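Local coordinates for protein titin (Homo sapiens, PDB 2J8H) that acts as a giant elastic protein of muscle, represented here by a rigid tandem of two A-band immunoglobulin domains, at residues K37-Q41 / G42-I46; A67-T70 / D71-T75; L162-P165 / N166-R170; C179-R183 / F184-Q188. One frame throughout, in Å; residues are numbered along the deposited sequence.

Contact 1: K37-Q41 / G42-I46; sequences KWYRQ and GKEII
Ile-45 N meets Trp-38 O at 2.6 Å, the shortest of three backbone hydrogen bonds that close a tight beta hairpin. The other two join Arg-40 and Lys-43, the hydrogen-bonded pair beside the turn: Arg-40 N reaches Lys-43 O at 2.9 Å, and Lys-43 N returns to Arg-40 O from above its carbonyl plane. Between them Gln-41 and Gly-42 take the positive phi values of a type I' turn, whose twist suits a two-residue hairpin. Farther from the turn a water accepts from Trp-38 N, with Glu-44 OE2 and Ile-45 O within hydrogen-bonding distance but more acceptors in reach than protons.

Packing centres on the Tyr-39 ring. CG of Glu-44 lies over one face, and ring atom CD2 comes within 3.4 Å of Glu-44 CA. With CG anti to the backbone N (chi1 -165°) and the chain extended, Glu-44 passes the ring and brings OE2 to 3.4 Å from Lys-37 CD, a contact with the lysine's methylenes at about a right angle. The charged ends stay apart, Lys-37 NZ being 5.2 Å from Glu-44 OE1. Ile-45 turns the other way, its CG1 set against Arg-40 CB at 4.1 Å and its CB near that of Trp-38.

In the immunoglobulin I-set sandwich this is the hairpin usually named C-C'. Strand 35-40 pairs along its second edge with strand 76-83, from which Gln-78 OE1 also binds Gly-42 N. Trp-38 and Ile-45 face the opposing sheet, both touching Leu-64 of strand 61-66, while Trp-38 also reaches Ile-54 and Ile-45 reaches Tyr-52 of strand 52-57.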
loop_
_atom_site.group_PDB
_atom_site.type_symbol
_atom_site.label_atom_id
_atom_site.label_comp_id
_atom_site.label_asym_id
_atom_site.label_seq_id
_atom_site.Cartn_x
_atom_site.Cartn_y
_atom_site.Cartn_z
ATOM N N LYS A 37 -24.175 -3.623 17.961
ATOM C CA LYS A 37 -24.186 -4.324 16.701
ATOM C C LYS A 37 -23.967 -3.272 15.624
ATOM O O LYS A 37 -24.300 -2.095 15.807
ATOM C CB LYS A 37 -25.522 -5.043 16.493
ATOM C CG LYS A 37 -25.784 -6.234 17.395
ATOM C CD LYS A 37 -27.137 -6.958 17.084
ATOM C CE LYS A 37 -28.395 -6.253 17.642
ATOM N NZ LYS A 37 -29.754 -7.011 17.450
ATOM N N TRP A 38 -23.395 -3.709 14.513
ATOM C CA TRP A 38 -23.055 -2.850 13.400
ATOM C C TRP A 38 -23.764 -3.322 12.157
ATOM O O TRP A 38 -23.939 -4.540 11.964
ATOM C CB TRP A 38 -21.562 -2.958 13.146
ATOM C CG TRP A 38 -20.699 -2.357 14.202
ATOM C CD1 TRP A 38 -20.187 -2.981 15.300
ATOM C CD2 TRP A 38 -20.241 -1.013 14.256
ATOM N NE1 TRP A 38 -19.426 -2.110 16.023
ATOM C CE2 TRP A 38 -19.446 -0.889 15.408
ATOM C CE3 TRP A 38 -20.427 0.109 13.441
ATOM C CZ2 TRP A 38 -18.818 0.301 15.752
ATOM C CZ3 TRP A 38 -19.804 1.288 13.792
ATOM C CH2 TRP A 38 -19.008 1.370 14.943
ATOM N N TYR A 39 -24.139 -2.383 11.290
ATOM C CA TYR A 39 -24.930 -2.708 10.111
ATOM C C TYR A 39 -24.418 -1.941 8.913
ATOM O O TYR A 39 -23.990 -0.785 9.047
ATOM C CB TYR A 39 -26.390 -2.300 10.310
ATOM C CG TYR A 39 -27.013 -2.910 11.533
ATOM C CD1 TYR A 39 -26.753 -2.377 12.787
ATOM C CD2 TYR A 39 -27.874 -4.017 11.450
ATOM C CE1 TYR A 39 -27.311 -2.916 13.929
ATOM C CE2 TYR A 39 -28.403 -4.574 12.599
ATOM C CZ TYR A 39 -28.128 -3.998 13.822
ATOM O OH TYR A 39 -28.638 -4.508 14.983
ATOM N N ARG A 40 -24.527 -2.565 7.743
ATOM C CA ARG A 40 -24.308 -1.898 6.475
ATOM C C ARG A 40 -25.674 -1.837 5.811
ATOM O O ARG A 40 -26.295 -2.865 5.545
ATOM C CB ARG A 40 -23.326 -2.710 5.627
ATOM C CG ARG A 40 -23.007 -2.135 4.253
ATOM C CD ARG A 40 -22.321 -3.218 3.444
ATOM N NE ARG A 40 -22.115 -2.887 2.045
ATOM C CZ ARG A 40 -23.066 -2.836 1.123
ATOM N NH1 ARG A 40 -24.344 -3.061 1.437
ATOM N NH2 ARG A 40 -22.739 -2.514 -0.133
ATOM N N GLN A 41 -26.151 -0.625 5.553
ATOM C CA GLN A 41 -27.469 -0.436 4.962
ATOM C C GLN A 41 -28.507 -1.315 5.629
ATOM O O GLN A 41 -29.268 -1.993 4.950
ATOM C CB GLN A 41 -27.462 -0.762 3.468
ATOM C CG GLN A 41 -26.942 0.322 2.601
ATOM C CD GLN A 41 -27.236 0.075 1.143
ATOM O OE1 GLN A 41 -26.503 -0.649 0.462
ATOM N NE2 GLN A 41 -28.323 0.666 0.653
ATOM N N GLY A 42 -28.514 -1.334 6.956
ATOM C CA GLY A 42 -29.565 -2.039 7.684
ATOM C C GLY A 42 -29.443 -3.555 7.709
ATOM O O GLY A 42 -30.361 -4.228 8.142
ATOM N N LYS A 43 -28.334 -4.104 7.227
ATOM C CA LYS A 43 -28.083 -5.538 7.332
ATOM C C LYS A 43 -26.915 -5.716 8.268
ATOM O O LYS A 43 -25.865 -5.090 8.085
ATOM C CB LYS A 43 -27.781 -6.149 5.968
ATOM C CG LYS A 43 -29.019 -6.189 5.041
ATOM C CD LYS A 43 -28.772 -7.025 3.776
ATOM C CE LYS A 43 -30.022 -7.187 2.891
ATOM N NZ LYS A 43 -29.657 -7.869 1.579
ATOM N N GLU A 44 -27.066 -6.564 9.275
ATOM C CA GLU A 44 -26.034 -6.650 10.303
ATOM C C GLU A 44 -24.690 -7.075 9.712
ATOM O O GLU A 44 -24.638 -7.952 8.862
ATOM C CB GLU A 44 -26.418 -7.623 11.410
ATOM C CG GLU A 44 -25.534 -7.436 12.622
ATOM C CD GLU A 44 -25.847 -8.368 13.777
ATOM O OE1 GLU A 44 -26.840 -9.135 13.715
ATOM O OE2 GLU A 44 -25.068 -8.307 14.749
ATOM N N ILE A 45 -23.623 -6.423 10.148
ATOM C CA ILE A 45 -22.273 -6.872 9.828
ATOM C C ILE A 45 -21.821 -7.894 10.860
ATOM O O ILE A 45 -21.762 -7.600 12.053
ATOM C CB ILE A 45 -21.261 -5.713 9.832
ATOM C CG1 ILE A 45 -21.528 -4.740 8.674
ATOM C CG2 ILE A 45 -19.844 -6.264 9.644
ATOM C CD1 ILE A 45 -20.769 -3.422 8.839
ATOM N N ILE A 46 -21.502 -9.083 10.394
ATOM C CA ILE A 46 -20.863 -10.104 11.215
ATOM C C ILE A 46 -19.366 -10.068 10.885
ATOM O O ILE A 46 -18.956 -10.308 9.777
ATOM C CB ILE A 46 -21.482 -11.477 10.940
ATOM C CG1 ILE A 46 -23.002 -11.444 11.262
ATOM C CG2 ILE A 46 -20.802 -12.604 11.742
ATOM C CD1 ILE A 46 -23.351 -10.987 12.669
HETATM O O HOH W 1 -22.831 -6.661 14.476
#

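Contact 2: A67-T70 / D71-T75; sequences ASVT and DDDAT
Asp-73 holds CG anti to its carbonyl carbon (chi1 -58°), which swings the carboxylate back to Thr-70, while Thr-70 sets OG1 between its own N and carbonyl carbon (chi1 68°), above the start of the 3-10 turn 71-73. Thr-70 N then binds Asp-73 OD2 at 2.9 Å, nearly straight, entering on the anti side of the carboxylate and only slightly out of its plane. A reciprocal backbone bond runs from Asp-73 N to Thr-70 O at 2.8 Å, with the donor above the carbonyl plane. Thr-70 OG1 weakly accepts Asp-72 N at 3.2 Å.

This is the E-F loop of an immunoglobulin domain, between strands 61-66 and 76-83. Asp-73 O accepts the hydroxyl of Tyr-77, four residues on, as in the tyrosine corner of this fold. The same OD2 that holds Thr-70 N also forms a salt bridge with Lys-51, whose NZ is bound in addition by Ala-67 O. An asparagine in place of Asp-73 would probably leave the Lys-51 ammonium without its opposite charge and weaken the tie between the loop and that lysine.

OD2 also lies 3.4 Å from Val-69 CA and skirts Val-69 CB at 4.0 Å. Val-69 itself packs on Leu-94 and Val-96 of strand 86-102, and Ala-74, the centre of an inverse gamma turn, rests on Val-96 as well.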
loop_
_atom_site.group_PDB
_atom_site.type_symbol
_atom_site.label_atom_id
_atom_site.label_comp_id
_atom_site.label_asym_id
_atom_site.label_seq_id
_atom_site.Cartn_x
_atom_site.Cartn_y
_atom_site.Cartn_z
ATOM N N ALA A 67 -11.762 -3.016 5.893
ATOM C CA ALA A 67 -10.483 -3.060 5.241
ATOM C C ALA A 67 -10.597 -2.690 3.792
ATOM O O ALA A 67 -11.583 -3.038 3.112
ATOM C CB ALA A 67 -9.866 -4.449 5.363
ATOM N N SER A 68 -9.561 -2.004 3.305
ATOM C CA SER A 68 -9.349 -1.884 1.888
ATOM C C SER A 68 -10.618 -1.485 1.165
ATOM O O SER A 68 -11.199 -2.264 0.391
ATOM C CB SER A 68 -8.807 -3.209 1.344
ATOM O OG SER A 68 -7.505 -3.449 1.866
ATOM N N VAL A 69 -11.062 -0.265 1.445
ATOM C CA VAL A 69 -12.363 0.162 0.983
ATOM C C VAL A 69 -12.428 0.321 -0.526
ATOM O O VAL A 69 -11.472 0.765 -1.159
ATOM C CB VAL A 69 -12.868 1.426 1.719
ATOM C CG1 VAL A 69 -13.083 1.097 3.159
ATOM C CG2 VAL A 69 -11.914 2.610 1.556
ATOM N N THR A 70 -13.550 -0.114 -1.092
ATOM C CA THR A 70 -13.869 0.077 -2.487
ATOM C C THR A 70 -15.193 0.831 -2.558
ATOM O O THR A 70 -15.838 1.065 -1.527
ATOM C CB THR A 70 -14.047 -1.258 -3.168
ATOM O OG1 THR A 70 -15.218 -1.881 -2.653
ATOM C CG2 THR A 70 -12.836 -2.152 -2.892
ATOM N N ASP A 71 -15.603 1.200 -3.767
ATOM C CA ASP A 71 -16.861 1.911 -3.930
ATOM C C ASP A 71 -18.035 1.076 -3.386
ATOM O O ASP A 71 -19.057 1.633 -2.970
ATOM C CB ASP A 71 -17.071 2.338 -5.389
ATOM C CG ASP A 71 -18.326 3.185 -5.567
ATOM O OD1 ASP A 71 -18.466 4.230 -4.870
ATOM O OD2 ASP A 71 -19.178 2.785 -6.395
ATOM N N ASP A 72 -17.878 -0.250 -3.339
ATOM C CA ASP A 72 -18.918 -1.108 -2.771
ATOM C C ASP A 72 -19.149 -0.841 -1.280
ATOM O O ASP A 72 -20.218 -1.100 -0.751
ATOM C CB ASP A 72 -18.602 -2.595 -2.989
ATOM C CG ASP A 72 -19.695 -3.517 -2.416
ATOM O OD1 ASP A 72 -20.778 -3.633 -3.042
ATOM O OD2 ASP A 72 -19.493 -4.097 -1.320
ATOM N N ASP A 73 -18.136 -0.314 -0.599
ATOM C CA ASP A 73 -18.254 0.006 0.796
ATOM C C ASP A 73 -18.806 1.398 1.041
ATOM O O ASP A 73 -19.062 1.746 2.170
ATOM C CB ASP A 73 -16.889 -0.133 1.457
ATOM C CG ASP A 73 -16.326 -1.514 1.287
ATOM O OD1 ASP A 73 -17.052 -2.481 1.640
ATOM O OD2 ASP A 73 -15.194 -1.627 0.778
ATOM N N ALA A 74 -18.972 2.184 -0.011
ATOM C CA ALA A 74 -19.381 3.571 0.112
ATOM C C ALA A 74 -20.885 3.610 0.261
ATOM O O ALA A 74 -21.621 3.663 -0.718
ATOM C CB ALA A 74 -18.942 4.372 -1.109
ATOM N N THR A 75 -21.350 3.553 1.492
ATOM C CA THR A 75 -22.787 3.548 1.736
ATOM C C THR A 75 -23.021 3.986 3.171
ATOM O O THR A 75 -22.109 4.501 3.822
ATOM C CB THR A 75 -23.411 2.145 1.437
ATOM O OG1 THR A 75 -24.838 2.236 1.515
ATOM C CG2 THR A 75 -22.900 1.080 2.411
#

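Contact 3: L162-P165 / N166-R170; sequences LVFP and NGVER
Phe-164 O accepts Gly-167 N at 3.0 Å (N-H...O 157°), the bond that closes a type I beta turn at the end of strand 159-163. The donor stands above the carbonyl plane, away from the lone-pair directions. Pro-165 and Asn-166 occupy the two inner positions of the turn; the proline ring fixes phi at the first, and its CB lies 3.3 Å from Asn-166 N. Gly-167 follows with positive phi, at backbone angles where a CB would jam against the carbonyl O of Asn-166. Asn-166 OD1 lies 3.8 Å from Pro-165 C, while its ND2 binds Gly-149 O in a neighbouring loop.

Beyond the turn the chain veers aside and brings Val-168 against Phe-164. With CG1 anti to the carbonyl carbon (chi1 -70°), Val-168 places that methyl 3.7 Å from Phe-164 CG and 3.8 Å from Phe-164 CB. CG1 is equally far, 4.1 Å, from ring atoms CD1 and CD2, and so sits at the root of the ring. The ring also meets that of Tyr-151 at a steep angle and touches Ile-124, while Val-168 packs on Val-122.

Backbone bonds from Val-168 to Gly-119 and Glu-120 tie it to the loop that leads into strand 123-131. Here the turn opens the E-F loop of the second I-set immunoglobulin domain, where Asp-172 OD2 accepts Glu-169 N at the start of the 3-10 turn.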
loop_
_atom_site.group_PDB
_atom_site.type_symbol
_atom_site.label_atom_id
_atom_site.label_comp_id
_atom_site.label_asym_id
_atom_site.label_seq_id
_atom_site.Cartn_x
_atom_site.Cartn_y
_atom_site.Cartn_z
ATOM N N LEU A 162 -14.825 5.538 -27.842
ATOM C CA LEU A 162 -14.907 6.394 -28.985
ATOM C C LEU A 162 -15.257 5.498 -30.142
ATOM O O LEU A 162 -14.492 4.588 -30.491
ATOM C CB LEU A 162 -13.574 7.101 -29.254
ATOM C CG LEU A 162 -13.593 8.008 -30.496
ATOM C CD1 LEU A 162 -14.623 9.139 -30.305
ATOM C CD2 LEU A 162 -12.178 8.515 -30.857
ATOM N N VAL A 163 -16.414 5.746 -30.739
ATOM C CA VAL A 163 -16.890 4.880 -31.819
ATOM C C VAL A 163 -16.877 5.625 -33.168
ATOM O O VAL A 163 -17.151 6.840 -33.256
ATOM C CB VAL A 163 -18.293 4.340 -31.537
ATOM C CG1 VAL A 163 -18.681 3.266 -32.561
ATOM C CG2 VAL A 163 -18.405 3.795 -30.098
ATOM N N PHE A 164 -16.588 4.869 -34.220
ATOM C CA PHE A 164 -16.619 5.356 -35.597
ATOM C C PHE A 164 -17.807 4.676 -36.276
ATOM O O PHE A 164 -17.622 3.734 -37.017
ATOM C CB PHE A 164 -15.296 4.983 -36.281
ATOM C CG PHE A 164 -14.093 5.669 -35.672
ATOM C CD1 PHE A 164 -13.489 5.173 -34.525
ATOM C CD2 PHE A 164 -13.597 6.839 -36.210
ATOM C CE1 PHE A 164 -12.405 5.822 -33.946
ATOM C CE2 PHE A 164 -12.508 7.482 -35.638
ATOM C CZ PHE A 164 -11.925 6.971 -34.498
ATOM N N PRO A 165 -19.049 5.136 -35.999
ATOM C CA PRO A 165 -20.239 4.394 -36.417
ATOM C C PRO A 165 -20.436 4.255 -37.926
ATOM O O PRO A 165 -21.168 3.360 -38.376
ATOM C CB PRO A 165 -21.383 5.195 -35.793
ATOM C CG PRO A 165 -20.851 6.550 -35.615
ATOM C CD PRO A 165 -19.417 6.364 -35.271
ATOM N N ASN A 166 -19.808 5.133 -38.699
ATOM C CA ASN A 166 -19.962 5.125 -40.131
ATOM C C ASN A 166 -18.959 4.172 -40.784
ATOM O O ASN A 166 -18.975 3.999 -41.998
ATOM C CB ASN A 166 -19.740 6.527 -40.712
ATOM C CG ASN A 166 -20.560 7.601 -40.020
ATOM O OD1 ASN A 166 -21.727 7.388 -39.651
ATOM N ND2 ASN A 166 -19.971 8.792 -39.896
ATOM N N GLY A 167 -18.080 3.573 -39.984
ATOM C CA GLY A 167 -16.962 2.812 -40.515
ATOM C C GLY A 167 -15.738 3.694 -40.632
ATOM O O GLY A 167 -15.813 4.818 -41.127
ATOM N N VAL A 168 -14.587 3.177 -40.214
ATOM C CA VAL A 168 -13.365 3.979 -40.252
ATOM C C VAL A 168 -12.918 4.258 -41.650
ATOM O O VAL A 168 -13.069 3.431 -42.543
ATOM C CB VAL A 168 -12.162 3.334 -39.522
ATOM C CG1 VAL A 168 -12.401 3.353 -38.040
ATOM C CG2 VAL A 168 -11.911 1.940 -40.032
ATOM N N GLU A 169 -12.377 5.457 -41.807
ATOM C CA GLU A 169 -11.785 5.919 -43.030
ATOM C C GLU A 169 -10.282 6.013 -42.783
ATOM O O GLU A 169 -9.828 6.021 -41.644
ATOM C CB GLU A 169 -12.359 7.287 -43.360
ATOM C CG GLU A 169 -13.857 7.232 -43.671
ATOM C CD GLU A 169 -14.572 8.577 -43.527
ATOM O OE1 GLU A 169 -13.891 9.623 -43.393
ATOM O OE2 GLU A 169 -15.829 8.582 -43.550
ATOM N N ARG A 170 -9.504 6.091 -43.852
ATOM C CA ARG A 170 -8.058 6.167 -43.718
ATOM C C ARG A 170 -7.641 7.374 -42.892
ATOM O O ARG A 170 -6.654 7.327 -42.154
ATOM C CB ARG A 170 -7.416 6.259 -45.090
ATOM C CG ARG A 170 -7.516 4.996 -45.868
ATOM C CD ARG A 170 -6.881 5.193 -47.211
ATOM N NE ARG A 170 -7.272 4.130 -48.117
ATOM C CZ ARG A 170 -7.458 4.274 -49.432
ATOM N NH1 ARG A 170 -7.282 5.450 -50.047
ATOM N NH2 ARG A 170 -7.824 3.217 -50.148
#

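Contact 4: C179-R183 / F184-Q188; sequences CAKNR and FGIDQ
Residues 179-188 form an antiparallel beta hairpin, strand 174-182 turning into strand 185-196 on the side of the second domain that faces the first. Ala-180 and Asp-187 form a hydrogen-bonded pair: Ala-180 N to Asp-187 O is 2.8 Å and Asp-187 N to Ala-180 O is 2.9 Å, each donor lying almost on the line of the C=O. Asn-182 and Gly-185 make the next such pair and bracket a type I turn. Asn-182 OD1 curls over that turn to accept Phe-184 N at 3.0 Å, an Asx turn, with the donor above the amide's carbonyl plane.

At the corner the side chains of Arg-183 and Phe-184 run side by side. Arg-183 CG, placed between its own N and carbonyl carbon (chi1 66°), makes a CH-pi contact over the ring face, 3.6 Å from the Phe-184 centroid, and Arg-183 CD continues to within 3.7 Å of Phe-184 CZ.

This is the F-G hairpin of the I-set fold, and it touches the interdomain strand 86-102. Asn-182 ND2 binds Val-98 O and Pro-132 O, OD1 also accepts Ala-100 N, and Phe-184 packs on Glu-97, consistent with a rigid tandem. A serine in place of Phe-184 would probably remove the ring face against which Arg-183 CG lies and open a gap beside Pro-132 and Glu-97.

On the face bearing Cys-179, Lys-181 and Ile-186, the Ile-186 CG2 methyl lies 3.6 Å from Cys-179 SG and 3.8 Å from Lys-181 CG. Tyr-61 of a neighbouring subunit packs on Lys-181 and Ile-186.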
loop_
_atom_site.group_PDB
_atom_site.type_symbol
_atom_site.label_atom_id
_atom_site.label_comp_id
_atom_site.label_asym_id
_atom_site.label_seq_id
_atom_site.Cartn_x
_atom_site.Cartn_y
_atom_site.Cartn_z
ATOM N N CYS A 179 -9.230 11.471 -21.540
ATOM C CA CYS A 179 -8.854 12.069 -20.283
ATOM C C CYS A 179 -10.008 11.950 -19.309
ATOM O O CYS A 179 -11.158 12.127 -19.702
ATOM C CB CYS A 179 -8.456 13.512 -20.551
ATOM S SG CYS A 179 -7.933 14.491 -19.110
ATOM N N ALA A 180 -9.700 11.598 -18.058
ATOM C CA ALA A 180 -10.675 11.543 -16.973
ATOM C C ALA A 180 -10.211 12.519 -15.906
ATOM O O ALA A 180 -9.036 12.502 -15.530
ATOM C CB ALA A 180 -10.775 10.120 -16.403
ATOM N N LYS A 181 -11.129 13.362 -15.428
ATOM C CA LYS A 181 -10.854 14.360 -14.394
ATOM C C LYS A 181 -11.909 14.298 -13.297
ATOM O O LYS A 181 -13.109 14.283 -13.581
ATOM C CB LYS A 181 -10.916 15.794 -14.950
ATOM C CG LYS A 181 -10.038 16.105 -16.140
ATOM C CD LYS A 181 -10.647 17.241 -17.013
ATOM C CE LYS A 181 -9.716 17.632 -18.184
ATOM N NZ LYS A 181 -9.565 16.601 -19.257
ATOM N N ASN A 182 -11.462 14.291 -12.047
ATOM C CA ASN A 182 -12.323 14.675 -10.930
ATOM C C ASN A 182 -11.511 15.459 -9.927
ATOM O O ASN A 182 -10.373 15.853 -10.220
ATOM C CB ASN A 182 -13.046 13.459 -10.310
ATOM C CG ASN A 182 -12.124 12.479 -9.629
ATOM O OD1 ASN A 182 -10.928 12.718 -9.449
ATOM N ND2 ASN A 182 -12.690 11.341 -9.237
ATOM N N ARG A 183 -12.083 15.692 -8.747
ATOM C CA ARG A 183 -11.430 16.503 -7.740
ATOM C C ARG A 183 -10.142 15.899 -7.198
ATOM O O ARG A 183 -9.341 16.613 -6.621
ATOM C CB ARG A 183 -12.409 16.820 -6.578
ATOM C CG ARG A 183 -12.838 15.589 -5.749
ATOM C CD ARG A 183 -13.748 15.975 -4.597
ATOM N NE ARG A 183 -15.005 16.566 -5.066
ATOM C CZ ARG A 183 -16.036 16.858 -4.278
ATOM N NH1 ARG A 183 -15.973 16.615 -2.965
ATOM N NH2 ARG A 183 -17.137 17.402 -4.799
ATOM N N PHE A 184 -9.936 14.602 -7.376
ATOM C CA PHE A 184 -8.764 13.947 -6.833
ATOM C C PHE A 184 -7.670 13.748 -7.869
ATOM O O PHE A 184 -6.638 13.140 -7.573
ATOM C CB PHE A 184 -9.163 12.616 -6.180
ATOM C CG PHE A 184 -10.156 12.795 -5.060
ATOM C CD1 PHE A 184 -9.789 13.467 -3.902
ATOM C CD2 PHE A 184 -11.456 12.355 -5.188
ATOM C CE1 PHE A 184 -10.697 13.667 -2.868
ATOM C CE2 PHE A 184 -12.361 12.556 -4.156
ATOM C CZ PHE A 184 -11.975 13.212 -3.001
ATOM N N GLY A 185 -7.900 14.239 -9.087
ATOM C CA GLY A 185 -6.862 14.200 -10.103
ATOM C C GLY A 185 -7.356 14.056 -11.521
ATOM O O GLY A 185 -8.520 13.780 -11.772
ATOM N N ILE A 186 -6.415 14.259 -12.434
ATOM C CA ILE A 186 -6.610 14.149 -13.848
ATOM C C ILE A 186 -5.696 13.055 -14.351
ATOM O O ILE A 186 -4.533 12.979 -13.971
ATOM C CB ILE A 186 -6.200 15.447 -14.509
ATOM C CG1 ILE A 186 -7.033 16.576 -13.896
ATOM C CG2 ILE A 186 -6.361 15.352 -16.036
ATOM C CD1 ILE A 186 -6.903 17.880 -14.584
ATOM N N ASP A 187 -6.211 12.220 -15.231
ATOM C CA ASP A 187 -5.381 11.210 -15.890
ATOM C C ASP A 187 -5.761 11.222 -17.368
ATOM O O ASP A 187 -6.932 11.427 -17.697
ATOM C CB ASP A 187 -5.695 9.841 -15.298
ATOM C CG ASP A 187 -4.648 8.779 -15.634
ATOM O OD1 ASP A 187 -3.461 9.131 -15.713
ATOM O OD2 ASP A 187 -5.022 7.595 -15.783
ATOM N N GLN A 188 -4.779 11.002 -18.238
ATOM C CA GLN A 188 -4.991 10.861 -19.673
ATOM C C GLN A 188 -4.106 9.777 -20.241
ATOM O O GLN A 188 -3.059 9.430 -19.665
ATOM C CB GLN A 188 -4.771 12.175 -20.420
ATOM C CG GLN A 188 -3.353 12.598 -20.656
ATOM C CD GLN A 188 -3.254 13.808 -21.591
ATOM O OE1 GLN A 188 -3.956 14.813 -21.416
ATOM N NE2 GLN A 188 -2.392 13.706 -22.585
#

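From the N terminus the four contacts follow in series; none nests in or crosses another. Contact 1 closes the hairpin of strands 35-40 and 43-44, and contact 2 folds the loop between strands 61-66 and 76-83 of the same domain. The two touch, Arg-40 NH2 of contact 1 lying 3.0 Å from Asp-72 O of contact 2, a probable hydrogen bond. The long strand 86-102 leads to the second domain. There contact 3 turns the chain out of strand 159-163, and contact 4 closes the hairpin of strands 174-182 and 185-196, its centre about 26 Å from that of contact 3. Contact 4 lies about 20 Å, centre to centre, from contact 2 across the domain junction.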